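Long-range contacts in nuclear movement protein (Encephalitozoon cuniculi, PDB 2O30), which is of uncharacterised function but, as a CS-domain protein of the p23/NudC-like family, probably binds unfolded proteins in the cytoplasm as a chaperone: residues 9-14 with 81-86; 60-65 with 74-79; 33-38 with 52-57. The protein carries 1 engineered substitution. One frame throughout, in Å; residues are numbered along the deposited sequence.

Interaction 1 (9-14 with 81-86)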
loop_
_atom_site.group_PDB
_atom_site.type_symbol
_atom_site.label_atom_id
_atom_site.label_comp_id
_atom_site.label_asym_id
_atom_site.label_seq_id
_atom_site.Cartn_x
_atom_site.Cartn_y
_atom_site.Cartn_z
ATOM N N TRP A 9 9.831 17.202 -4.588
ATOM C CA TRP A 9 10.632 16.138 -5.147
ATOM C C TRP A 9 11.806 16.721 -5.914
ATOM O O TRP A 9 11.804 17.899 -6.286
ATOM C CB TRP A 9 9.786 15.259 -6.093
ATOM C CG TRP A 9 9.378 15.968 -7.376
ATOM C CD1 TRP A 9 8.378 16.883 -7.525
ATOM C CD2 TRP A 9 9.981 15.814 -8.685
ATOM N NE1 TRP A 9 8.312 17.316 -8.847
ATOM C CE2 TRP A 9 9.284 16.676 -9.568
ATOM C CE3 TRP A 9 11.041 15.028 -9.184
ATOM C CZ2 TRP A 9 9.620 16.789 -10.938
ATOM C CZ3 TRP A 9 11.356 15.119 -10.551
ATOM C CH2 TRP A 9 10.646 15.994 -11.397
ATOM N N ASP A 10 12.790 15.869 -6.157
ATOM C CA ASP A 10 13.962 16.249 -6.944
ATOM C C ASP A 10 14.487 14.993 -7.610
ATOM O O ASP A 10 13.937 13.911 -7.423
ATOM C CB ASP A 10 15.048 16.896 -6.078
ATOM C CG ASP A 10 15.570 15.976 -5.000
ATOM O OD1 ASP A 10 16.441 15.125 -5.275
ATOM O OD2 ASP A 10 15.128 16.122 -3.848
ATOM N N GLN A 11 15.530 15.149 -8.422
ATOM C CA GLN A 11 16.003 14.015 -9.210
ATOM C C GLN A 11 17.503 14.085 -9.482
ATOM O O GLN A 11 18.085 15.176 -9.543
ATOM C CB GLN A 11 15.233 13.920 -10.532
ATOM C CG GLN A 11 15.486 15.077 -11.515
ATOM C CD GLN A 11 14.652 14.936 -12.759
ATOM O OE1 GLN A 11 14.646 13.868 -13.400
ATOM N NE2 GLN A 11 13.901 15.980 -13.088
ATOM N N GLU A 12 18.094 12.905 -9.607
ATOM C CA GLU A 12 19.411 12.706 -10.196
ATOM C C GLU A 12 19.121 12.074 -11.541
ATOM O O GLU A 12 17.989 11.653 -11.811
ATOM C CB GLU A 12 20.233 11.713 -9.381
ATOM C CG GLU A 12 20.258 11.992 -7.888
ATOM C CD GLU A 12 21.317 12.983 -7.496
ATOM O OE1 GLU A 12 21.404 14.057 -8.130
ATOM O OE2 GLU A 12 22.067 12.685 -6.535
ATOM N N LEU A 13 20.140 11.950 -12.390
ATOM C CA LEU A 13 19.890 11.299 -13.685
ATOM C C LEU A 13 19.223 9.928 -13.564
ATOM O O LEU A 13 18.365 9.586 -14.368
ATOM C CB LEU A 13 21.190 11.215 -14.504
ATOM C CG LEU A 13 21.016 10.722 -15.949
ATOM C CD1 LEU A 13 20.014 11.546 -16.750
ATOM C CD2 LEU A 13 22.393 10.763 -16.624
ATOM N N ASN A 14 19.570 9.176 -12.516
ATOM C CA ASN A 14 19.106 7.808 -12.347
ATOM C C ASN A 14 18.158 7.588 -11.152
ATOM O O ASN A 14 17.813 6.448 -10.868
ATOM C CB ASN A 14 20.324 6.877 -12.181
ATOM C CG ASN A 14 21.111 7.133 -10.899
ATOM O OD1 ASN A 14 21.189 8.256 -10.384
ATOM N ND2 ASN A 14 21.749 6.074 -10.393
ATOM N N ASN A 81 17.964 6.118 -17.488
ATOM C CA ASN A 81 18.695 7.318 -17.071
ATOM C C ASN A 81 18.354 8.537 -17.934
ATOM O O ASN A 81 19.016 8.813 -18.935
ATOM C CB ASN A 81 20.212 7.089 -17.055
ATOM C CG ASN A 81 20.666 6.195 -15.915
ATOM O OD1 ASN A 81 19.875 5.795 -15.061
ATOM N ND2 ASN A 81 21.955 5.870 -15.900
ATOM N N GLU A 82 17.322 9.271 -17.537
ATOM C CA GLU A 82 16.842 10.422 -18.295
ATOM C C GLU A 82 16.214 11.404 -17.307
ATOM O O GLU A 82 15.685 10.986 -16.266
ATOM C CB GLU A 82 15.800 9.974 -19.333
ATOM C CG GLU A 82 14.448 9.567 -18.751
ATOM C CD GLU A 82 13.553 8.821 -19.730
ATOM O OE1 GLU A 82 13.772 8.976 -20.963
ATOM O OE2 GLU A 82 12.631 8.099 -19.271
ATOM N N TRP A 83 16.279 12.693 -17.624
ATOM C CA TRP A 83 15.590 13.696 -16.803
ATOM C C TRP A 83 14.077 13.562 -16.982
ATOM O O TRP A 83 13.589 13.241 -18.074
ATOM C CB TRP A 83 16.077 15.132 -17.091
ATOM C CG TRP A 83 17.551 15.309 -17.036
ATOM C CD1 TRP A 83 18.379 15.620 -18.083
ATOM C CD2 TRP A 83 18.384 15.165 -15.896
ATOM N NE1 TRP A 83 19.672 15.695 -17.658
ATOM C CE2 TRP A 83 19.709 15.421 -16.311
ATOM C CE3 TRP A 83 18.145 14.854 -14.544
ATOM C CZ2 TRP A 83 20.793 15.385 -15.432
ATOM C CZ3 TRP A 83 19.225 14.815 -13.675
ATOM C CH2 TRP A 83 20.535 15.059 -14.125
ATOM N N TRP A 84 13.332 13.783 -15.898
ATOM C CA TRP A 84 11.869 13.792 -15.939
ATOM C C TRP A 84 11.392 15.232 -15.854
ATOM O O TRP A 84 11.843 15.974 -14.976
ATOM C CB TRP A 84 11.293 13.072 -14.711
ATOM C CG TRP A 84 11.521 11.589 -14.631
ATOM C CD1 TRP A 84 12.470 10.833 -15.297
ATOM C CD2 TRP A 84 10.785 10.680 -13.810
ATOM N NE1 TRP A 84 12.343 9.502 -14.934
ATOM C CE2 TRP A 84 11.321 9.386 -14.024
ATOM C CE3 TRP A 84 9.717 10.834 -12.907
ATOM C CZ2 TRP A 84 10.826 8.251 -13.361
ATOM C CZ3 TRP A 84 9.217 9.706 -12.259
ATOM C CH2 TRP A 84 9.776 8.428 -12.491
ATOM N N ASP A 85 10.486 15.612 -16.754
ATOM C CA ASP A 85 9.836 16.929 -16.724
ATOM C C ASP A 85 8.935 17.151 -15.500
ATOM O O ASP A 85 8.775 18.286 -15.025
ATOM C CB ASP A 85 8.966 17.115 -17.979
ATOM C CG ASP A 85 9.778 17.374 -19.239
ATOM O OD1 ASP A 85 11.033 17.364 -19.198
ATOM O OD2 ASP A 85 9.137 17.594 -20.290
ATOM N N SER A 86 8.311 16.071 -15.026
ATOM C CA SER A 86 7.417 16.140 -13.871
ATOM C C SER A 86 7.542 14.823 -13.107
ATOM O O SER A 86 8.072 13.845 -13.638
ATOM C CB SER A 86 5.976 16.410 -14.311
ATOM O OG SER A 86 5.444 15.322 -15.055
#

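Interaction 2 (60-65 with 74-79)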
loop_
_atom_site.group_PDB
_atom_site.type_symbol
_atom_site.label_atom_id
_atom_site.label_comp_id
_atom_site.label_asym_id
_atom_site.label_seq_id
_atom_site.Cartn_x
_atom_site.Cartn_y
_atom_site.Cartn_z
ATOM N N VAL A 60 10.940 -0.762 -8.641
ATOM C CA VAL A 60 10.146 -0.714 -7.402
ATOM C C VAL A 60 10.884 -1.361 -6.218
ATOM O O VAL A 60 10.773 -0.886 -5.074
ATOM C CB VAL A 60 8.707 -1.255 -7.591
ATOM C CG1 VAL A 60 8.002 -1.404 -6.243
ATOM C CG2 VAL A 60 7.904 -0.317 -8.476
ATOM N N SER A 61 11.676 -2.397 -6.495
ATOM C CA SER A 61 12.491 -3.049 -5.450
ATOM C C SER A 61 13.528 -2.130 -4.775
ATOM O O SER A 61 13.963 -2.396 -3.650
ATOM C CB SER A 61 13.171 -4.321 -5.994
ATOM O OG SER A 61 14.311 -4.004 -6.776
ATOM N N SER A 62 13.904 -1.044 -5.448
ATOM C CA SER A 62 14.931 -0.138 -4.945
ATOM C C SER A 62 14.355 0.915 -3.995
ATOM O O SER A 62 15.117 1.687 -3.385
ATOM C CB SER A 62 15.637 0.577 -6.100
ATOM O OG SER A 62 14.779 1.566 -6.671
ATOM N N LEU A 63 13.032 0.955 -3.912
ATOM C CA LEU A 63 12.304 1.938 -3.075
ATOM C C LEU A 63 12.796 1.907 -1.633
ATOM O O LEU A 63 12.887 0.842 -1.028
ATOM C CB LEU A 63 10.803 1.657 -3.113
ATOM C CG LEU A 63 9.867 2.565 -2.310
ATOM C CD1 LEU A 63 10.041 3.987 -2.743
ATOM C CD2 LEU A 63 8.417 2.109 -2.502
ATOM N N TRP A 64 13.149 3.070 -1.100
ATOM C CA TRP A 64 13.641 3.154 0.276
ATOM C C TRP A 64 13.156 4.473 0.851
ATOM O O TRP A 64 12.934 5.430 0.134
ATOM C CB TRP A 64 15.176 3.089 0.303
ATOM C CG TRP A 64 15.783 3.204 1.679
ATOM C CD1 TRP A 64 16.563 4.222 2.151
ATOM C CD2 TRP A 64 15.624 2.283 2.765
ATOM N NE1 TRP A 64 16.909 3.987 3.468
ATOM C CE2 TRP A 64 16.340 2.809 3.869
ATOM C CE3 TRP A 64 14.954 1.062 2.911
ATOM C CZ2 TRP A 64 16.406 2.143 5.110
ATOM C CZ3 TRP A 64 15.011 0.408 4.158
ATOM C CH2 TRP A 64 15.749 0.950 5.223
ATOM N N TRP A 65 12.971 4.510 2.156
ATOM C CA TRP A 65 12.634 5.767 2.805
ATOM C C TRP A 65 13.167 5.757 4.218
ATOM O O TRP A 65 13.400 4.695 4.791
ATOM C CB TRP A 65 11.141 6.014 2.795
ATOM C CG TRP A 65 10.310 4.998 3.522
ATOM C CD1 TRP A 65 9.827 3.815 3.032
ATOM C CD2 TRP A 65 9.848 5.097 4.868
ATOM N NE1 TRP A 65 9.081 3.166 4.003
ATOM C CE2 TRP A 65 9.079 3.940 5.137
ATOM C CE3 TRP A 65 10.002 6.065 5.871
ATOM C CZ2 TRP A 65 8.477 3.708 6.385
ATOM C CZ3 TRP A 65 9.388 5.842 7.115
ATOM C CH2 TRP A 65 8.635 4.669 7.355
ATOM N N VAL A 74 12.153 9.843 0.597
ATOM C CA VAL A 74 11.862 8.619 -0.168
ATOM C C VAL A 74 12.760 8.654 -1.407
ATOM O O VAL A 74 12.951 9.717 -2.007
ATOM C CB VAL A 74 10.386 8.603 -0.584
ATOM C CG1 VAL A 74 10.025 7.321 -1.298
ATOM C CG2 VAL A 74 9.459 8.808 0.655
ATOM N N ASN A 75 13.345 7.509 -1.754
ATOM C CA ASN A 75 14.248 7.427 -2.909
ATOM C C ASN A 75 13.864 6.172 -3.699
ATOM O O ASN A 75 13.537 5.143 -3.112
ATOM C CB ASN A 75 15.677 7.323 -2.377
ATOM C CG ASN A 75 16.686 7.037 -3.444
ATOM O OD1 ASN A 75 17.048 5.870 -3.672
ATOM N ND2 ASN A 75 17.164 8.090 -4.113
ATOM N N VAL A 76 13.877 6.264 -5.034
ATOM C CA VAL A 76 13.675 5.085 -5.879
ATOM C C VAL A 76 14.501 5.294 -7.146
ATOM O O VAL A 76 14.663 6.438 -7.605
ATOM C CB VAL A 76 12.167 4.799 -6.212
ATOM C CG1 VAL A 76 11.526 5.889 -7.062
ATOM C CG2 VAL A 76 11.997 3.439 -6.917
ATOM N N THR A 77 15.032 4.191 -7.682
ATOM C CA THR A 77 15.930 4.277 -8.846
ATOM C C THR A 77 15.100 4.253 -10.133
ATOM O O THR A 77 14.166 3.480 -10.247
ATOM C CB THR A 77 16.934 3.102 -8.822
ATOM O OG1 THR A 77 17.749 3.190 -7.643
ATOM C CG2 THR A 77 17.837 3.112 -10.060
ATOM N N LYS A 78 15.450 5.108 -11.100
ATOM C CA LYS A 78 14.777 5.125 -12.394
ATOM C C LYS A 78 15.203 3.914 -13.223
ATOM O O LYS A 78 16.351 3.507 -13.151
ATOM C CB LYS A 78 15.166 6.387 -13.175
ATOM C CG LYS A 78 14.694 7.705 -12.552
ATOM C CD LYS A 78 15.403 8.873 -13.255
ATOM C CE LYS A 78 14.916 10.231 -12.765
ATOM N NZ LYS A 78 15.711 11.306 -13.515
ATOM N N LYS A 79 14.286 3.376 -14.015
ATOM C CA LYS A 79 14.650 2.283 -14.946
ATOM C C LYS A 79 15.544 2.791 -16.070
ATOM O O LYS A 79 16.488 2.104 -16.489
ATOM C CB LYS A 79 13.396 1.609 -15.501
ATOM C CG LYS A 79 12.869 0.482 -14.611
ATOM C CD LYS A 79 11.862 -0.417 -15.338
ATOM C CE LYS A 79 11.028 -1.239 -14.328
ATOM N NZ LYS A 79 9.916 -2.015 -15.006
HETATM O O HOH W 1 17.094 3.365 -2.909
#

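Interaction 3 (33-38 with 52-57). Engineered in segment 33-38: Met35 (natural residue Ile).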
loop_
_atom_site.group_PDB
_atom_site.type_symbol
_atom_site.label_atom_id
_atom_site.label_comp_id
_atom_site.label_asym_id
_atom_site.label_seq_id
_atom_site.Cartn_x
_atom_site.Cartn_y
_atom_site.Cartn_z
ATOM N N ILE A 33 3.662 3.563 2.391
ATOM C CA ILE A 33 4.172 3.809 1.027
ATOM C C ILE A 33 4.066 2.509 0.224
ATOM O O ILE A 33 4.531 1.454 0.672
ATOM C CB ILE A 33 5.638 4.312 1.051
ATOM C CG1 ILE A 33 5.724 5.608 1.860
ATOM C CG2 ILE A 33 6.161 4.536 -0.379
ATOM C CD1 ILE A 33 7.147 6.084 2.202
ATOM N N ARG A 34 3.424 2.588 -0.937
ATOM C CA ARG A 34 3.310 1.447 -1.857
ATOM C C ARG A 34 3.562 1.923 -3.289
ATOM O O ARG A 34 2.975 2.910 -3.711
ATOM C CB ARG A 34 1.907 0.846 -1.799
ATOM C CG ARG A 34 1.676 -0.326 -2.764
ATOM C CD ARG A 34 0.277 -0.945 -2.631
ATOM N NE ARG A 34 -0.804 -0.072 -3.090
ATOM C CZ ARG A 34 -1.780 0.409 -2.321
ATOM N NH1 ARG A 34 -1.846 0.107 -1.035
ATOM N NH2 ARG A 34 -2.714 1.191 -2.844
HETATM N N MSE A 35 4.402 1.199 -4.027
HETATM C CA MSE A 35 4.505 1.387 -5.456
HETATM C C MSE A 35 4.258 0.032 -6.109
HETATM O O MSE A 35 4.837 -0.969 -5.680
HETATM C CB MSE A 35 5.892 1.917 -5.839
HETATM C CG MSE A 35 6.193 3.343 -5.410
HETATM SE SE MSE A 35 7.666 3.971 -6.300
HETATM C CE MSE A 35 6.967 3.813 -7.916
ATOM N N VAL A 36 3.396 0.013 -7.122
ATOM C CA VAL A 36 3.174 -1.154 -7.971
ATOM C C VAL A 36 3.208 -0.654 -9.411
ATOM O O VAL A 36 2.375 0.177 -9.810
ATOM C CB VAL A 36 1.808 -1.842 -7.702
ATOM C CG1 VAL A 36 1.653 -3.094 -8.582
ATOM C CG2 VAL A 36 1.688 -2.218 -6.237
ATOM N N GLY A 37 4.161 -1.167 -10.177
ATOM C CA GLY A 37 4.418 -0.627 -11.511
ATOM C C GLY A 37 4.799 0.839 -11.358
ATOM O O GLY A 37 5.758 1.165 -10.642
ATOM N N LYS A 38 4.035 1.719 -12.003
ATOM C CA LYS A 38 4.271 3.166 -11.905
ATOM C C LYS A 38 3.349 3.833 -10.900
ATOM O O LYS A 38 3.510 5.015 -10.613
ATOM C CB LYS A 38 4.127 3.859 -13.272
ATOM C CG LYS A 38 5.179 3.443 -14.276
ATOM C CD LYS A 38 5.366 4.520 -15.343
ATOM C CE LYS A 38 4.097 4.803 -16.118
ATOM N NZ LYS A 38 4.152 6.136 -16.802
ATOM N N GLY A 52 -0.958 8.672 -7.331
ATOM C CA GLY A 52 -0.879 8.892 -8.770
ATOM C C GLY A 52 -0.018 7.891 -9.484
ATOM O O GLY A 52 0.191 6.773 -9.009
ATOM N N GLU A 53 0.482 8.300 -10.646
ATOM C CA GLU A 53 1.297 7.439 -11.463
ATOM C C GLU A 53 2.551 8.211 -11.809
ATOM O O GLU A 53 2.465 9.354 -12.254
ATOM C CB GLU A 53 0.538 7.061 -12.739
ATOM C CG GLU A 53 1.281 6.121 -13.649
ATOM C CD GLU A 53 0.351 5.451 -14.645
ATOM O OE1 GLU A 53 -0.307 6.175 -15.429
ATOM O OE2 GLU A 53 0.275 4.198 -14.631
ATOM N N LEU A 54 3.705 7.592 -11.582
ATOM C CA LEU A 54 4.982 8.231 -11.850
ATOM C C LEU A 54 5.107 8.430 -13.356
ATOM O O LEU A 54 4.549 7.652 -14.124
ATOM C CB LEU A 54 6.133 7.371 -11.345
ATOM C CG LEU A 54 6.312 7.315 -9.818
ATOM C CD1 LEU A 54 7.593 6.557 -9.495
ATOM C CD2 LEU A 54 6.393 8.697 -9.236
ATOM N N LEU A 55 5.836 9.462 -13.762
ATOM C CA LEU A 55 5.968 9.785 -15.187
ATOM C C LEU A 55 6.600 8.652 -16.004
ATOM O O LEU A 55 6.173 8.377 -17.148
ATOM C CB LEU A 55 6.770 11.083 -15.360
ATOM C CG LEU A 55 6.847 11.582 -16.817
ATOM C CD1 LEU A 55 5.467 11.820 -17.382
ATOM C CD2 LEU A 55 7.675 12.834 -16.877
ATOM N N HIS A 56 7.623 8.010 -15.445
ATOM C CA HIS A 56 8.304 6.892 -16.102
ATOM C C HIS A 56 8.537 5.747 -15.123
ATOM O O HIS A 56 8.325 5.890 -13.908
ATOM C CB HIS A 56 9.653 7.321 -16.687
ATOM C CG HIS A 56 9.554 8.451 -17.666
ATOM N ND1 HIS A 56 8.975 8.307 -18.908
ATOM C CD2 HIS A 56 9.943 9.744 -17.576
ATOM C CE1 HIS A 56 9.019 9.465 -19.546
ATOM N NE2 HIS A 56 9.598 10.354 -18.759
ATOM N N GLU A 57 8.997 4.622 -15.657
ATOM C CA GLU A 57 9.221 3.425 -14.866
ATOM C C GLU A 57 10.370 3.550 -13.866
ATOM O O GLU A 57 11.404 4.191 -14.125
ATOM C CB GLU A 57 9.385 2.196 -15.782
ATOM C CG GLU A 57 8.044 1.798 -16.406
ATOM C CD GLU A 57 8.102 0.556 -17.280
ATOM O OE1 GLU A 57 8.770 -0.435 -16.905
ATOM O OE2 GLU A 57 7.449 0.572 -18.346
HETATM O O HOH W 2 1.901 1.164 -14.012
#

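Interaction 1 (9-14 with 81-86)
Gln11 reaches Trp84 because its CG lies between the backbone N and the carbonyl carbon (chi1 67°) and the chain then runs straight on, carrying the amide off strand 8-12 to the loop 81-86. Leu13 reaches Trp83 differently: CG stands anti to its N (chi1 -172°), and CD1 settles over the centre of the six-membered ring, 4.0 Å from the centroid, in a CH-pi contact.

The Gln11 amide pairs with one residue through both its ends. Its OE1 accepts from Trp84 N at 2.8 Å, using an in-plane lone pair, while NE2 donates to Trp84 O, also at 2.8 Å and close to the plane of the amide. The side chain thus binds both the N and the O of one residue, much as a strand edge would. The same amide stands almost perpendicular to the Trp83 indole (82°), with OE1 at the ring edge, 3.8 Å from CE3. Farther along, the Trp9 ring turns its own edge to Trp84 O, its CH2 3.8 Å away, and Asn81 OD1 lies 3.1 Å from Asn14 CB.

Lys78, from the strand before the loop, adds its NZ to Gln11 OE1 and packs as a cation on the Trp84 ring. Two bonds fix the rotation of the Gln11 amide, and the lysine's charge probably polarises that amide, making NE2 a better donor to Trp84 O.

Interaction 2 (60-65 with 74-79)
Leu63 and Val74 meet as bump and hollow: Leu63 CD1 sits 3.6 Å from Val74 CG1 and 4.1 Å from Val76 CB, so that one methyl of the leucine lodges between two valines that follow each other on the same side of strand 71-78. Leu63 has its CG anti to the backbone N (chi1 -180°), a torsion that swings the branch across to the neighbouring strand. Next along, the other methyl of Val74, CG2, rests 3.9 Å from Trp65 CB, while the indole beyond that carbon leads away from Val74. Val74 thus offers one branch to Leu63 and the other to Trp65. On this side the packing is continued by Ile33 and the engineered Met35, which lie against Leu63, and by Phe20 against Val74.

The frame that sets this spacing is a beta hairpin of the CS domain, which has an HSP20-like beta-sandwich fold; in it strands 63-68 and 71-78 run antiparallel. Trp64 and Asn75 form a hydrogen-bonded pair, with Asn75 N 2.8 Å from Trp64 O; Trp65 and Val74 form the adjoining non-hydrogen-bonded pair.

At the type I turn from Val60 to Leu63, which leads into the strand, a side chain takes over from the backbone. Ser62 OG accepts from Thr77 N at 2.8 Å, nearly straight at 168°, and also bonds to Asp59 O. Ser62 OG lies against Val76 CG2 as well, at 3.4 Å, and Ser62 CB packs 3.9 Å from Thr77 CB. On the face carrying Trp64 and Asn75, a water donates to both Ser62 O and Asn75 OD1, bridging the step between turn and strand, while Asn75 ND2 turns to Asn17 and Glu15 of strand 15-21.

Interaction 3 (33-38 with 52-57)
Lys38 lies along the loop 52-57 and meets it at every carbon of its side chain. CB rests 3.7 Å from Glu53 CG, and CG comes to 3.9 Å from Glu57 CG, the two chains crossing at about a right angle. CD then passes over the peptide, 3.4 Å from His56 C, before a bend at chi3 (-60°) turns the tip back toward the loop's carbonyls. CE is 3.5 Å from Leu54 O, and NZ finishes with two hydrogen bonds. The one to Leu54 O, 3.1 Å from NZ, lies in the carbonyl plane; the one to Leu55 O comes from above its carbonyl plane.

The backbone of the same residue completes the join, for Lys38 O accepts from Leu54 N at 2.8 Å, almost straight at 174°. Deeper in, the engineered residue Met35, present as selenomethionine, crosses Leu54 at about a right angle, the two meeting through Met35 CE and Leu54 CD1 beside Ile40. The contact thus ties the turn between strands 31-36 and 39-44 to the link that leaves this three-stranded sheet for strand 58-59.

Glu57 directs its carboxylate to Lys79 in a salt bridge, and Glu53 OE1 stays 4.7 Å from Lys38 NZ. The lysine is therefore held by carbonyl oxygens rather than by a direct ion pair, although the nearby Glu53 probably helps to stabilise its charge.

Overall arrangement
Interaction 1 is a surface contact, whereas interactions 2 and 3 are partly buried and lie nearer the centre of the chain. Interactions 1 and 2 both reach the five-stranded sheet and meet at Lys78 of 74-79, whose backbone N lies against Asn14 O. Interaction 3 belongs to the three-stranded sheet and its exit; it joins interaction 2 through Val60, packed against the engineered Met35 and Gly37, and interaction 1 where Trp84 meets His56 edge-to-face. Regular backbone pairing holds the hairpin, while the two loop contacts depend more on long polar side chains, an amide in one and an ammonium in the other, bonding to main-chain atoms.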